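Local coordinates for Pdx2 protein (Plasmodium falciparum, PDB 2ABW), which hydrolyses glutamine to glutamate and ammonia, which is channelled to the active site of its partner Pdx1 for the synthesis of pyridoxal 5'-phosphate (vitamin B6), at residues 131-139 with 167-175; 141-151 with 200-208. All blocks are in the same frame, centred on the assembly; numbering follows the deposited sequence.

Contact 1: residues 131-139 with 167-175; sequences FICSLNIIS and KVLATFSHE. With PG4 (tetraethylene glycol), chain C.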
ATOM      1  N   PHE A 131     -10.429  13.112   8.410  1.00 22.90           N
ATOM      2  CA  PHE A 131     -10.984  12.651   9.630  1.00 21.15           C
ATOM      3  C   PHE A 131     -10.184  11.463  10.151  1.00 19.63           C
ATOM      4  O   PHE A 131      -9.469  10.847   9.381  1.00 19.41           O
ATOM      5  CB  PHE A 131     -12.466  12.269   9.432  1.00 21.18           C
ATOM      6  CG  PHE A 131     -12.693  11.196   8.408  1.00 18.81           C
ATOM      7  CD1 PHE A 131     -12.674   9.884   8.761  1.00 20.33           C
ATOM      8  CD2 PHE A 131     -13.019  11.536   7.099  1.00 22.13           C
ATOM      9  CE1 PHE A 131     -12.874   8.861   7.782  1.00 20.43           C
ATOM     10  CE2 PHE A 131     -13.220  10.552   6.125  1.00 23.59           C
ATOM     11  CZ  PHE A 131     -13.184   9.215   6.479  1.00 21.96           C
ATOM     12  N   ILE A 132     -10.295  11.248  11.438  1.00 19.38           N
ATOM     13  CA  ILE A 132      -9.799  10.038  12.088  1.00 19.77           C
ATOM     14  C   ILE A 132     -11.000   9.104  12.351  1.00 20.79           C
ATOM     15  O   ILE A 132     -12.032   9.540  12.948  1.00 21.61           O
ATOM     16  CB  ILE A 132      -9.076  10.333  13.347  1.00 19.34           C
ATOM     17  CG1 ILE A 132      -7.762  11.086  13.009  1.00 21.75           C
ATOM     18  CG2 ILE A 132      -8.775   9.033  14.057  1.00 21.32           C
ATOM     19  CD1 ILE A 132      -7.039  11.688  14.220  1.00 21.64           C
ATOM     20  N   CYS A 133     -10.904   7.877  11.855  1.00 19.92           N
ATOM     21  CA  CYS A 133     -11.898   6.880  12.072  1.00 20.78           C
ATOM     22  C   CYS A 133     -11.374   5.752  12.964  1.00 20.59           C
ATOM     23  O   CYS A 133     -10.201   5.486  13.071  1.00 20.29           O
ATOM     24  CB  CYS A 133     -12.428   6.362  10.737  1.00 20.44           C
ATOM     25  SG  CYS A 133     -11.258   5.553   9.784  1.00 23.59           S
ATOM     26  N   SER A 134     -12.310   5.106  13.656  1.00 19.16           N
ATOM     27  CA  SER A 134     -12.064   3.886  14.364  1.00 19.16           C
ATOM     28  C   SER A 134     -12.153   2.726  13.374  1.00 17.08           C
ATOM     29  O   SER A 134     -13.124   2.632  12.587  1.00 18.10           O
ATOM     30  CB  SER A 134     -13.151   3.661  15.419  0.50 20.51           C
ATOM     31  OG  SER A 134     -12.699   2.705  16.362  0.50 21.41           O
ATOM     32  N   LEU A 135     -11.229   1.760  13.446  1.00 16.61           N
ATOM     33  CA  LEU A 135     -11.236   0.617  12.506  1.00 16.93           C
ATOM     34  C   LEU A 135     -11.798  -0.634  13.119  1.00 16.45           C
ATOM     35  O   LEU A 135     -11.525  -0.928  14.322  1.00 18.44           O
ATOM     36  CB  LEU A 135      -9.777   0.344  12.105  1.00 17.96           C
ATOM     37  CG  LEU A 135      -9.054   1.445  11.300  1.00 17.43           C
ATOM     38  CD1 LEU A 135      -7.538   0.984  11.077  1.00 19.75           C
ATOM     39  CD2 LEU A 135      -9.782   1.726   9.963  1.00 19.81           C
ATOM     40  N   ASN A 136     -12.597  -1.347  12.344  1.00 15.01           N
ATOM     41  CA  ASN A 136     -13.032  -2.711  12.639  1.00 16.16           C
ATOM     42  C   ASN A 136     -12.079  -3.600  11.870  1.00 17.98           C
ATOM     43  O   ASN A 136     -12.143  -3.613  10.644  1.00 17.48           O
ATOM     44  CB  ASN A 136     -14.445  -2.911  12.173  1.00 17.21           C
ATOM     45  CG  ASN A 136     -14.843  -4.297  12.214  1.00 19.83           C
ATOM     46  OD1 ASN A 136     -14.626  -4.948  13.220  1.00 24.61           O
ATOM     47  ND2 ASN A 136     -15.572  -4.747  11.216  1.00 27.85           N
ATOM     48  N   ILE A 137     -11.153  -4.262  12.567  1.00 17.59           N
ATOM     49  CA  ILE A 137     -10.147  -5.000  11.892  1.00 18.30           C
ATOM     50  C   ILE A 137     -10.391  -6.514  11.979  1.00 19.98           C
ATOM     51  O   ILE A 137     -10.581  -7.052  13.078  1.00 22.70           O
ATOM     52  CB  ILE A 137      -8.756  -4.676  12.419  1.00 17.79           C
ATOM     53  CG1 ILE A 137      -8.433  -3.156  12.327  1.00 17.87           C
ATOM     54  CG2 ILE A 137      -7.723  -5.507  11.653  1.00 21.17           C
ATOM     55  CD1 ILE A 137      -7.064  -2.672  12.861  1.00 22.55           C
ATOM     56  N   ILE A 138     -10.484  -7.144  10.856  1.00 16.87           N
ATOM     57  CA  ILE A 138     -10.804  -8.540  10.741  1.00 17.97           C
ATOM     58  C   ILE A 138      -9.544  -9.315  10.597  1.00 16.88           C
ATOM     59  O   ILE A 138      -9.035  -9.565   9.510  1.00 17.25           O
ATOM     60  CB  ILE A 138     -11.720  -8.827   9.576  1.00 19.79           C
ATOM     61  CG1 ILE A 138     -13.010  -7.993   9.707  1.00 24.27           C
ATOM     62  CG2 ILE A 138     -12.064 -10.353   9.515  1.00 21.08           C
ATOM     63  CD1 ILE A 138     -12.912  -6.674   9.004  1.00 24.44           C
ATOM     64  N   SER A 139      -8.953  -9.591  11.784  1.00 17.29           N
ATOM     65  CA  SER A 139      -7.594 -10.210  11.840  1.00 16.51           C
ATOM     66  C   SER A 139      -7.394 -10.825  13.193  1.00 15.33           C
ATOM     67  O   SER A 139      -8.016 -10.407  14.149  1.00 18.94           O
ATOM     68  CB  SER A 139      -6.509  -9.150  11.619  1.00 16.96           C
ATOM     69  OG  SER A 139      -5.184  -9.694  11.584  1.00 15.64           O
ATOM     70  N   LYS A 167      -9.417 -10.285   0.733  1.00 19.23           N
ATOM     71  CA  LYS A 167      -9.878 -10.222   2.097  1.00 19.47           C
ATOM     72  C   LYS A 167     -10.025  -8.768   2.568  1.00 18.50           C
ATOM     73  O   LYS A 167      -9.155  -7.918   2.359  1.00 18.49           O
ATOM     74  CB  LYS A 167      -8.893 -10.953   2.959  1.00 21.90           C
ATOM     75  CG  LYS A 167      -8.633 -12.424   2.459  1.00 30.67           C
ATOM     76  CD  LYS A 167      -9.865 -13.243   1.986  1.00 36.42           C
ATOM     77  CE  LYS A 167      -9.431 -14.526   1.182  1.00 38.53           C
ATOM     78  NZ  LYS A 167     -10.594 -15.480   0.965  1.00 39.09           N
ATOM     79  N   VAL A 168     -11.179  -8.422   3.073  1.00 18.17           N
ATOM     80  CA  VAL A 168     -11.415  -7.133   3.649  1.00 18.01           C
ATOM     81  C   VAL A 168     -10.818  -7.201   5.038  1.00 18.98           C
ATOM     82  O   VAL A 168     -11.282  -8.004   5.943  1.00 22.04           O
ATOM     83  CB  VAL A 168     -12.921  -6.747   3.695  1.00 17.96           C
ATOM     84  CG1 VAL A 168     -13.122  -5.459   4.536  1.00 20.98           C
ATOM     85  CG2 VAL A 168     -13.407  -6.611   2.292  1.00 20.72           C
ATOM     86  N   LEU A 169      -9.763  -6.456   5.215  1.00 16.13           N
ATOM     87  CA  LEU A 169      -8.995  -6.490   6.437  1.00 16.39           C
ATOM     88  C   LEU A 169      -9.518  -5.499   7.473  1.00 15.75           C
ATOM     89  O   LEU A 169      -9.424  -5.687   8.681  1.00 17.79           O
ATOM     90  CB  LEU A 169      -7.493  -6.224   6.069  1.00 17.03           C
ATOM     91  CG  LEU A 169      -6.571  -6.181   7.226  1.00 17.66           C
ATOM     92  CD1 LEU A 169      -6.568  -7.484   8.083  1.00 20.07           C
ATOM     93  CD2 LEU A 169      -5.167  -5.797   6.743  1.00 17.66           C
ATOM     94  N   ALA A 170      -9.985  -4.312   7.035  1.00 15.34           N
ATOM     95  CA  ALA A 170     -10.491  -3.329   7.972  1.00 14.45           C
ATOM     96  C   ALA A 170     -11.564  -2.477   7.321  1.00 16.13           C
ATOM     97  O   ALA A 170     -11.460  -2.148   6.121  1.00 14.88           O
ATOM     98  CB  ALA A 170      -9.374  -2.408   8.440  1.00 13.61           C
ATOM     99  N   THR A 171     -12.600  -2.139   8.091  1.00 14.96           N
ATOM    100  CA  THR A 171     -13.702  -1.303   7.677  1.00 15.94           C
ATOM    101  C   THR A 171     -13.937  -0.272   8.772  1.00 16.67           C
ATOM    102  O   THR A 171     -13.385  -0.335   9.862  1.00 16.53           O
ATOM    103  CB  THR A 171     -14.971  -2.084   7.470  1.00 16.23           C
ATOM    104  OG1 THR A 171     -15.402  -2.656   8.733  1.00 17.04           O
ATOM    105  CG2 THR A 171     -14.750  -3.153   6.451  1.00 18.26           C
ATOM    106  N   PHE A 172     -14.690   0.776   8.404  1.00 16.51           N
ATOM    107  CA  PHE A 172     -15.100   1.775   9.379  1.00 15.54           C
ATOM    108  C   PHE A 172     -16.413   2.348   9.048  1.00 17.89           C
ATOM    109  O   PHE A 172     -16.881   2.207   7.935  1.00 16.93           O
ATOM    110  CB  PHE A 172     -14.085   2.913   9.492  1.00 15.10           C
ATOM    111  CG  PHE A 172     -13.937   3.775   8.227  1.00 16.23           C
ATOM    112  CD1 PHE A 172     -12.976   3.443   7.277  1.00 18.89           C
ATOM    113  CD2 PHE A 172     -14.609   4.933   8.089  1.00 18.35           C
ATOM    114  CE1 PHE A 172     -12.828   4.221   6.173  1.00 18.56           C
ATOM    115  CE2 PHE A 172     -14.434   5.725   7.004  1.00 17.68           C
ATOM    116  CZ  PHE A 172     -13.551   5.373   6.069  1.00 19.18           C
ATOM    117  N   SER A 173     -17.034   2.984  10.022  1.00 18.95           N
ATOM    118  CA  SER A 173     -18.276   3.670   9.765  1.00 23.54           C
ATOM    119  C   SER A 173     -18.054   5.122  10.002  1.00 25.48           C
ATOM    120  O   SER A 173     -17.331   5.490  10.920  1.00 25.59           O
ATOM    121  CB  SER A 173     -19.357   3.123  10.711  1.00 23.51           C
ATOM    122  OG  SER A 173     -19.695   1.829  10.201  1.00 32.54           O
ATOM    123  N   HIS A 174     -18.696   5.946   9.192  1.00 30.75           N
ATOM    124  CA  HIS A 174     -18.511   7.391   9.307  1.00 34.75           C
ATOM    125  C   HIS A 174     -19.860   7.971   9.070  1.00 37.96           C
ATOM    126  O   HIS A 174     -20.592   7.548   8.166  1.00 37.61           O
ATOM    127  CB  HIS A 174     -17.480   7.894   8.277  1.00 37.33           C
ATOM    128  CG  HIS A 174     -17.093   9.340   8.433  1.00 36.97           C
ATOM    129  ND1 HIS A 174     -16.460   9.836   9.555  1.00 42.29           N
ATOM    130  CD2 HIS A 174     -17.186  10.379   7.567  1.00 43.99           C
ATOM    131  CE1 HIS A 174     -16.230  11.131   9.391  1.00 43.31           C
ATOM    132  NE2 HIS A 174     -16.663  11.486   8.191  1.00 43.64           N
ATOM    133  N   GLU A 175     -20.204   8.939   9.894  1.00 41.16           N
ATOM    134  CA  GLU A 175     -21.537   9.517   9.793  1.00 44.44           C
ATOM    135  C   GLU A 175     -21.767  10.198   8.453  1.00 45.74           C
ATOM    136  O   GLU A 175     -22.892  10.525   8.137  1.00 47.77           O
ATOM    137  CB  GLU A 175     -21.872  10.323  11.028  1.00 45.17           C
ATOM    138  CG  GLU A 175     -22.439   9.363  12.049  1.00 47.34           C
ATOM    139  CD  GLU A 175     -22.284   9.809  13.464  1.00 49.43           C
ATOM    140  OE1 GLU A 175     -21.999  11.015  13.689  1.00 56.20           O
ATOM    141  OE2 GLU A 175     -22.475   8.936  14.356  1.00 53.17           O
TER
HETATM  142  O1  PG4 C1101     -17.600  -6.734   8.832  1.00 45.49           O
HETATM  143  C1  PG4 C1101     -17.819  -8.002   9.435  1.00 43.04           C
HETATM  144  C2  PG4 C1101     -17.026  -8.255  10.704  1.00 38.33           C
HETATM  145  O2  PG4 C1101     -17.193  -7.206  11.707  1.00 30.96           O
HETATM  146  C3  PG4 C1101     -18.156  -7.499  12.737  1.00 27.46           C
HETATM  147  C4  PG4 C1101     -18.146  -6.361  13.760  1.00 26.27           C
HETATM  148  O3  PG4 C1101     -18.660  -5.142  13.176  1.00 23.86           O
HETATM  149  C5  PG4 C1101     -18.446  -4.034  14.019  1.00 23.50           C
HETATM  150  C6  PG4 C1101     -18.987  -2.791  13.358  1.00 25.35           C
HETATM  151  O4  PG4 C1101     -18.064  -2.446  12.318  1.00 27.53           O
HETATM  152  C7  PG4 C1101     -18.450  -1.255  11.652  1.00 28.48           C
HETATM  153  C8  PG4 C1101     -17.504  -0.929  10.519  1.00 26.81           C
HETATM  154  O5  PG4 C1101     -17.777  -1.910   9.536  1.00 27.27           O
HETATM  155  O   HOH W   1      -9.607 -10.510   6.903  1.00 47.99           O
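Antiparallel strand pairing within the large mixed sheet of this class I glutaminase joins Asn-136 to Thr-171 and Ile-137 to Ala-170. Asn-136 and Thr-171 form the hydrogen-bonded pair: Asn-136 N gives a nearly straight bond to Thr-171 O (2.8 Å), and Thr-171 N returns one to Asn-136 O. Ile-138 N continues the pairing to Leu-169 O at 2.8 Å. Side by side on one face of the sheet, the Asn-136 and Thr-171 side chains are joined by a longer bond, ND2 to OG1 at 3.3 Å, with OG1 close to the amide plane. Both also hold a tetraethylene glycol, most likely a crystallisation additive: Thr-171 OG1 donates to its O5 at 2.6 Å, and Asn-136 ND2 to its O2. Toward Phe-131 the strands splay, and side chains take over from backbone bonds. Cys-133 SG sits over one face of the Phe-172 ring, 3.7 Å from its centroid. Phe-172 CE2 in turn meets the edge of the Phe-131 ring, the two planes inclined at 54°. With CG between its own backbone N and carbonyl carbon (chi1 59°), the Phe-131 ring swings toward strand 167-174, where it stacks face to face with His-174, slightly displaced, centroids 4.0 Å apart and planes 16° from parallel. Strand 149-153 flanks strand 130-137 on its other edge, while strand 180-187 lies beyond 167-174, where a classic beta bulge sets Leu-169 and Ala-170 together opposite Ala-184. Helix 204-219 packs on Leu-135, Ile-137 and Leu-169 through Phe-205 and Tyr-208.

Contact 2: residues 141-151 with 200-208; sequences SSAFKKDLTAA and LPHTAFQQY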
ATOM      1  N   SER A 141      -4.080 -11.004  14.008  1.00 15.56           N
ATOM      2  CA  SER A 141      -2.659 -10.609  14.196  1.00 14.80           C
ATOM      3  C   SER A 141      -2.488  -9.821  15.494  1.00 13.72           C
ATOM      4  O   SER A 141      -3.322  -8.967  15.844  1.00 14.45           O
ATOM      5  CB  SER A 141      -2.194  -9.709  13.073  1.00 15.13           C
ATOM      6  OG  SER A 141      -0.920  -9.118  13.389  1.00 16.06           O
ATOM      7  N   SER A 142      -1.396 -10.083  16.251  1.00 15.60           N
ATOM      8  CA  SER A 142      -1.104  -9.242  17.387  1.00 16.30           C
ATOM      9  C   SER A 142      -0.696  -7.808  17.096  1.00 15.83           C
ATOM     10  O   SER A 142      -0.616  -6.996  18.050  1.00 17.54           O
ATOM     11  CB  SER A 142       0.021  -9.913  18.246  1.00 18.25           C
ATOM     12  OG  SER A 142       1.183  -9.913  17.510  1.00 18.99           O
ATOM     13  N   ALA A 143      -0.566  -7.480  15.821  1.00 15.01           N
ATOM     14  CA  ALA A 143      -0.313  -6.073  15.419  1.00 15.82           C
ATOM     15  C   ALA A 143      -1.485  -5.247  15.696  1.00 17.78           C
ATOM     16  O   ALA A 143      -1.346  -4.056  15.828  1.00 19.41           O
ATOM     17  CB  ALA A 143       0.014  -6.031  13.992  1.00 15.65           C
ATOM     18  N   PHE A 144      -2.693  -5.840  15.824  1.00 16.55           N
ATOM     19  CA  PHE A 144      -3.919  -5.060  15.865  1.00 17.76           C
ATOM     20  C   PHE A 144      -4.579  -5.164  17.211  1.00 18.44           C
ATOM     21  O   PHE A 144      -5.343  -6.091  17.497  1.00 20.08           O
ATOM     22  CB  PHE A 144      -4.863  -5.498  14.746  1.00 17.89           C
ATOM     23  CG  PHE A 144      -4.257  -5.384  13.331  1.00 16.58           C
ATOM     24  CD1 PHE A 144      -3.765  -4.175  12.868  1.00 17.20           C
ATOM     25  CD2 PHE A 144      -4.219  -6.439  12.482  1.00 17.18           C
ATOM     26  CE1 PHE A 144      -3.259  -4.039  11.559  1.00 17.84           C
ATOM     27  CE2 PHE A 144      -3.749  -6.296  11.221  1.00 17.41           C
ATOM     28  CZ  PHE A 144      -3.261  -5.091  10.731  1.00 17.10           C
ATOM     29  N   LYS A 145      -4.285  -4.242  18.060  1.00 20.09           N
ATOM     30  CA  LYS A 145      -5.005  -4.120  19.305  1.00 19.95           C
ATOM     31  C   LYS A 145      -6.377  -3.524  19.131  1.00 22.59           C
ATOM     32  O   LYS A 145      -6.747  -3.068  18.095  1.00 20.77           O
ATOM     33  CB  LYS A 145      -4.242  -3.141  20.230  1.00 21.06           C
ATOM     34  CG  LYS A 145      -2.877  -3.688  20.458  1.00 27.59           C
ATOM     35  CD  LYS A 145      -1.917  -2.711  21.055  1.00 30.65           C
ATOM     36  CE  LYS A 145      -2.383  -2.096  22.299  1.00 33.17           C
ATOM     37  NZ  LYS A 145      -1.255  -1.682  23.287  1.00 37.43           N
ATOM     38  N   LYS A 146      -7.169  -3.577  20.159  1.00 20.57           N
ATOM     39  CA  LYS A 146      -8.485  -3.036  20.023  1.00 22.76           C
ATOM     40  C   LYS A 146      -8.454  -1.501  19.815  1.00 21.56           C
ATOM     41  O   LYS A 146      -7.573  -0.808  20.261  1.00 22.89           O
ATOM     42  CB  LYS A 146      -9.288  -3.359  21.267  1.00 24.58           C
ATOM     43  CG  LYS A 146      -8.780  -2.729  22.469  1.00 26.66           C
ATOM     44  CD  LYS A 146      -9.891  -2.385  23.460  1.00 31.78           C
ATOM     45  CE  LYS A 146      -9.375  -1.466  24.544  1.00 35.12           C
ATOM     46  NZ  LYS A 146     -10.262  -0.286  24.748  1.00 37.88           N
ATOM     47  N   ASP A 147      -9.480  -1.003  19.145  1.00 22.76           N
ATOM     48  CA  ASP A 147      -9.700   0.427  19.004  1.00 21.08           C
ATOM     49  C   ASP A 147      -8.593   1.191  18.334  1.00 19.96           C
ATOM     50  O   ASP A 147      -8.332   2.360  18.642  1.00 20.38           O
ATOM     51  CB  ASP A 147     -10.192   1.082  20.262  1.00 22.00           C
ATOM     52  CG  ASP A 147     -11.578   0.535  20.660  1.00 25.10           C
ATOM     53  OD1 ASP A 147     -12.515   0.524  19.821  1.00 27.20           O
ATOM     54  OD2 ASP A 147     -11.654   0.065  21.812  1.00 28.47           O
ATOM     55  N   LEU A 148      -8.075   0.598  17.275  1.00 18.55           N
ATOM     56  CA  LEU A 148      -7.115   1.366  16.506  1.00 18.64           C
ATOM     57  C   LEU A 148      -7.792   2.326  15.587  1.00 18.45           C
ATOM     58  O   LEU A 148      -8.961   2.143  15.250  1.00 19.50           O
ATOM     59  CB  LEU A 148      -6.221   0.446  15.656  1.00 20.05           C
ATOM     60  CG  LEU A 148      -5.194  -0.383  16.441  1.00 21.93           C
ATOM     61  CD1 LEU A 148      -4.618  -1.497  15.590  1.00 19.78           C
ATOM     62  CD2 LEU A 148      -4.062   0.551  16.953  1.00 23.29           C
ATOM     63  N   THR A 149      -7.051   3.342  15.166  1.00 18.54           N
ATOM     64  CA  THR A 149      -7.577   4.428  14.379  1.00 18.42           C
ATOM     65  C   THR A 149      -6.804   4.556  13.063  1.00 18.91           C
ATOM     66  O   THR A 149      -5.729   3.994  12.888  1.00 19.03           O
ATOM     67  CB  THR A 149      -7.438   5.745  15.135  1.00 19.87           C
ATOM     68  OG1 THR A 149      -6.123   5.804  15.711  1.00 22.34           O
ATOM     69  CG2 THR A 149      -8.477   5.704  16.240  1.00 22.80           C
ATOM     70  N   ALA A 150      -7.442   5.269  12.140  1.00 17.13           N
ATOM     71  CA  ALA A 150      -6.864   5.582  10.862  1.00 17.89           C
ATOM     72  C   ALA A 150      -7.146   7.017  10.509  1.00 17.04           C
ATOM     73  O   ALA A 150      -8.237   7.544  10.734  1.00 18.00           O
ATOM     74  CB  ALA A 150      -7.535   4.718   9.786  1.00 18.86           C
ATOM     75  N   ALA A 151      -6.161   7.656   9.864  1.00 17.69           N
ATOM     76  CA  ALA A 151      -6.328   9.021   9.374  1.00 18.24           C
ATOM     77  C   ALA A 151      -6.600   9.037   7.879  1.00 17.73           C
ATOM     78  O   ALA A 151      -5.731   8.681   7.057  1.00 18.98           O
ATOM     79  CB  ALA A 151      -5.049   9.806   9.716  1.00 18.21           C
ATOM     80  N   LEU A 200      -0.528   8.822  12.083  1.00 15.74           N
ATOM     81  CA  LEU A 200      -0.957   8.545  13.472  1.00 17.60           C
ATOM     82  C   LEU A 200       0.185   7.914  14.225  1.00 17.92           C
ATOM     83  O   LEU A 200       1.070   7.285  13.656  1.00 17.58           O
ATOM     84  CB  LEU A 200      -2.194   7.666  13.520  1.00 16.76           C
ATOM     85  CG  LEU A 200      -3.407   8.267  12.880  1.00 21.61           C
ATOM     86  CD1 LEU A 200      -4.550   7.174  12.971  1.00 21.04           C
ATOM     87  CD2 LEU A 200      -3.879   9.575  13.562  1.00 19.65           C
ATOM     88  N   PRO A 201       0.257   8.139  15.531  1.00 17.46           N
ATOM     89  CA  PRO A 201       1.458   7.642  16.184  1.00 17.11           C
ATOM     90  C   PRO A 201       1.642   6.141  16.131  1.00 17.57           C
ATOM     91  O   PRO A 201       2.784   5.694  16.027  1.00 19.40           O
ATOM     92  CB  PRO A 201       1.334   8.187  17.618  1.00 18.48           C
ATOM     93  CG  PRO A 201       0.501   9.458  17.443  1.00 19.41           C
ATOM     94  CD  PRO A 201      -0.532   9.043  16.368  1.00 17.64           C
ATOM     95  N   HIS A 202       0.543   5.375  16.166  1.00 16.27           N
ATOM     96  CA  HIS A 202       0.705   3.908  16.305  1.00 16.32           C
ATOM     97  C   HIS A 202       1.271   3.332  15.035  1.00 16.69           C
ATOM     98  O   HIS A 202       1.204   3.969  13.980  1.00 16.40           O
ATOM     99  CB  HIS A 202      -0.539   3.187  16.668  1.00 16.95           C
ATOM    100  CG  HIS A 202      -1.531   3.040  15.569  1.00 16.97           C
ATOM    101  ND1 HIS A 202      -2.712   3.767  15.433  1.00 22.57           N
ATOM    102  CD2 HIS A 202      -1.557   2.112  14.573  1.00 14.68           C
ATOM    103  CE1 HIS A 202      -3.354   3.335  14.331  1.00 14.03           C
ATOM    104  NE2 HIS A 202      -2.671   2.332  13.816  1.00 23.04           N
ATOM    105  N   THR A 203       1.818   2.126  15.174  1.00 15.66           N
ATOM    106  CA  THR A 203       2.583   1.499  14.088  1.00 16.51           C
ATOM    107  C   THR A 203       1.944   0.143  13.674  1.00 15.58           C
ATOM    108  O   THR A 203       2.651  -0.740  13.170  1.00 15.99           O
ATOM    109  CB  THR A 203       4.065   1.264  14.459  1.00 16.55           C
ATOM    110  OG1 THR A 203       4.131   0.559  15.690  1.00 16.78           O
ATOM    111  CG2 THR A 203       4.844   2.644  14.587  1.00 17.78           C
ATOM    112  N   ALA A 204       0.664  -0.038  13.890  1.00 15.14           N
ATOM    113  CA  ALA A 204       0.035  -1.398  13.767  1.00 13.49           C
ATOM    114  C   ALA A 204       0.210  -1.915  12.360  1.00 13.45           C
ATOM    115  O   ALA A 204       0.552  -3.092  12.168  1.00 14.80           O
ATOM    116  CB  ALA A 204      -1.438  -1.301  14.085  1.00 14.89           C
ATOM    117  N   PHE A 205      -0.094  -1.114  11.327  1.00 14.74           N
ATOM    118  CA  PHE A 205      -0.031  -1.630   9.951  1.00 13.34           C
ATOM    119  C   PHE A 205       1.413  -1.896   9.495  1.00 13.53           C
ATOM    120  O   PHE A 205       1.694  -2.776   8.672  1.00 13.64           O
ATOM    121  CB  PHE A 205      -0.817  -0.759   8.991  1.00 14.07           C
ATOM    122  CG  PHE A 205      -2.342  -0.955   9.179  1.00 13.89           C
ATOM    123  CD1 PHE A 205      -3.000  -0.255  10.154  1.00 18.16           C
ATOM    124  CD2 PHE A 205      -3.014  -1.943   8.477  1.00 15.30           C
ATOM    125  CE1 PHE A 205      -4.357  -0.483  10.380  1.00 14.60           C
ATOM    126  CE2 PHE A 205      -4.393  -2.147   8.709  1.00 14.28           C
ATOM    127  CZ  PHE A 205      -5.001  -1.477   9.693  1.00 14.27           C
ATOM    128  N   GLN A 206       2.319  -1.042   9.981  1.00 13.08           N
ATOM    129  CA  GLN A 206       3.723  -1.282   9.729  1.00 14.68           C
ATOM    130  C   GLN A 206       4.164  -2.623  10.310  1.00 12.70           C
ATOM    131  O   GLN A 206       4.880  -3.436   9.666  1.00 13.56           O
ATOM    132  CB  GLN A 206       4.613  -0.156  10.313  1.00 13.87           C
ATOM    133  CG  GLN A 206       4.466   1.148   9.530  1.00 13.75           C
ATOM    134  CD  GLN A 206       3.281   1.995   9.896  1.00 15.76           C
ATOM    135  OE1 GLN A 206       2.604   1.677  10.847  1.00 16.04           O
ATOM    136  NE2 GLN A 206       3.085   3.106   9.163  1.00 16.17           N
ATOM    137  N   GLN A 207       3.765  -2.901  11.510  1.00 13.29           N
ATOM    138  CA  GLN A 207       4.081  -4.167  12.165  1.00 13.91           C
ATOM    139  C   GLN A 207       3.491  -5.325  11.403  1.00 14.47           C
ATOM    140  O   GLN A 207       4.169  -6.343  11.183  1.00 14.67           O
ATOM    141  CB  GLN A 207       3.589  -4.121  13.584  1.00 16.53           C
ATOM    142  CG  GLN A 207       4.055  -5.411  14.296  1.00 16.30           C
ATOM    143  CD  GLN A 207       3.595  -5.497  15.749  1.00 18.60           C
ATOM    144  OE1 GLN A 207       2.913  -4.591  16.281  1.00 22.93           O
ATOM    145  NE2 GLN A 207       3.938  -6.569  16.367  1.00 24.68           N
ATOM    146  N   TYR A 208       2.246  -5.212  10.983  1.00 13.91           N
ATOM    147  CA  TYR A 208       1.572  -6.264  10.211  1.00 13.35           C
ATOM    148  C   TYR A 208       2.300  -6.514   8.900  1.00 14.42           C
ATOM    149  O   TYR A 208       2.552  -7.655   8.486  1.00 14.76           O
ATOM    150  CB  TYR A 208       0.166  -5.848   9.898  1.00 15.65           C
ATOM    151  CG  TYR A 208      -0.636  -6.893   9.228  1.00 15.24           C
ATOM    152  CD1 TYR A 208      -1.058  -8.023   9.941  1.00 15.13           C
ATOM    153  CD2 TYR A 208      -1.005  -6.805   7.940  1.00 16.94           C
ATOM    154  CE1 TYR A 208      -1.828  -8.995   9.315  1.00 14.71           C
ATOM    155  CE2 TYR A 208      -1.807  -7.737   7.343  1.00 16.61           C
ATOM    156  CZ  TYR A 208      -2.215  -8.832   8.024  1.00 15.34           C
ATOM    157  OH  TYR A 208      -3.019  -9.860   7.476  1.00 16.97           O
TER
HETATM  158  O   HOH W   2       0.750  -4.743  18.838  1.00 39.63           O
HETATM  159  O   HOH W   3       0.607  -2.540  17.186  1.00 52.37           O
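Phe-144 is the main knob here, a ring pushed from the loop before strand 149-153 into a hollow formed by Ala-204, Phe-205 and Tyr-208 at the start of helix 204-219. Its leading edge points at the face of Phe-205, with CE1 3.5 Å above the centre of that ring, an edge-to-face pair whose planes meet at 52°. On the Tyr-208 side, Phe-144 CE2 lies over the ring toward its rim, 3.4 Å from Tyr-208 CD1; these two rings are inclined at 39°. The small side chain of Ala-204 forms the floor of the hollow; its CB touches Phe-144 CD1, abuts Ala-143 O and, at 3.5 Å, meets Leu-148 CD1. Ala-143 CB fits against the helix backbone and Tyr-208 CB (4.1 Å). The other branch of Leu-148, CD2, covers the flat face of the His-202 imidazole almost exactly over its centre, 3.6 Å from the centroid, a CH-pi contact. His-202 carries CG between its backbone N and carbonyl carbon (chi1 75°), which brings the ring against Leu-148. Farther along, Leu-200 CD1 lies 3.4 Å from Thr-149 OG1, and its CG packs on Ala-151 CB. At the opposite end, an ST turn, Ser-141 OG accepting from Ala-143 N at 3.0 Å, shapes the loop while Ser-141 OG meets the edge of Tyr-208. Tyr-208 OH is hydrogen-bonded to Glu-186 of strand 180-187. Phe-205 reaches Trp-84 of strand 83-86 and Leu-135 of strand 130-137; in outer strand 149-153, Ala-151 shares backbone hydrogen bonding with His-196.

Contacts 1 and 2 meet along neighbouring strands of one sheet, with centres about 11 Å apart. Strands 130-137 and 149-153 are joined by probable backbone hydrogen bonds, Cys-133 N to Ala-150 O and Leu-135 N to Leu-148 O, both 2.9 Å. Where the chain turns between them, Ser-139 OG packs on Phe-144 CD2 at 3.5 Å. Contact 2 borders the glutaminase site and contact 1 stands farther off; neither includes its residues. In contact 2, the side chain of Ala-151 is about 5 Å from those of His-196, of the charge relay, and Ile-153, of the glutamine site. In contact 1, the side chain of Phe-131 is about 8 Å from that of Ile-153.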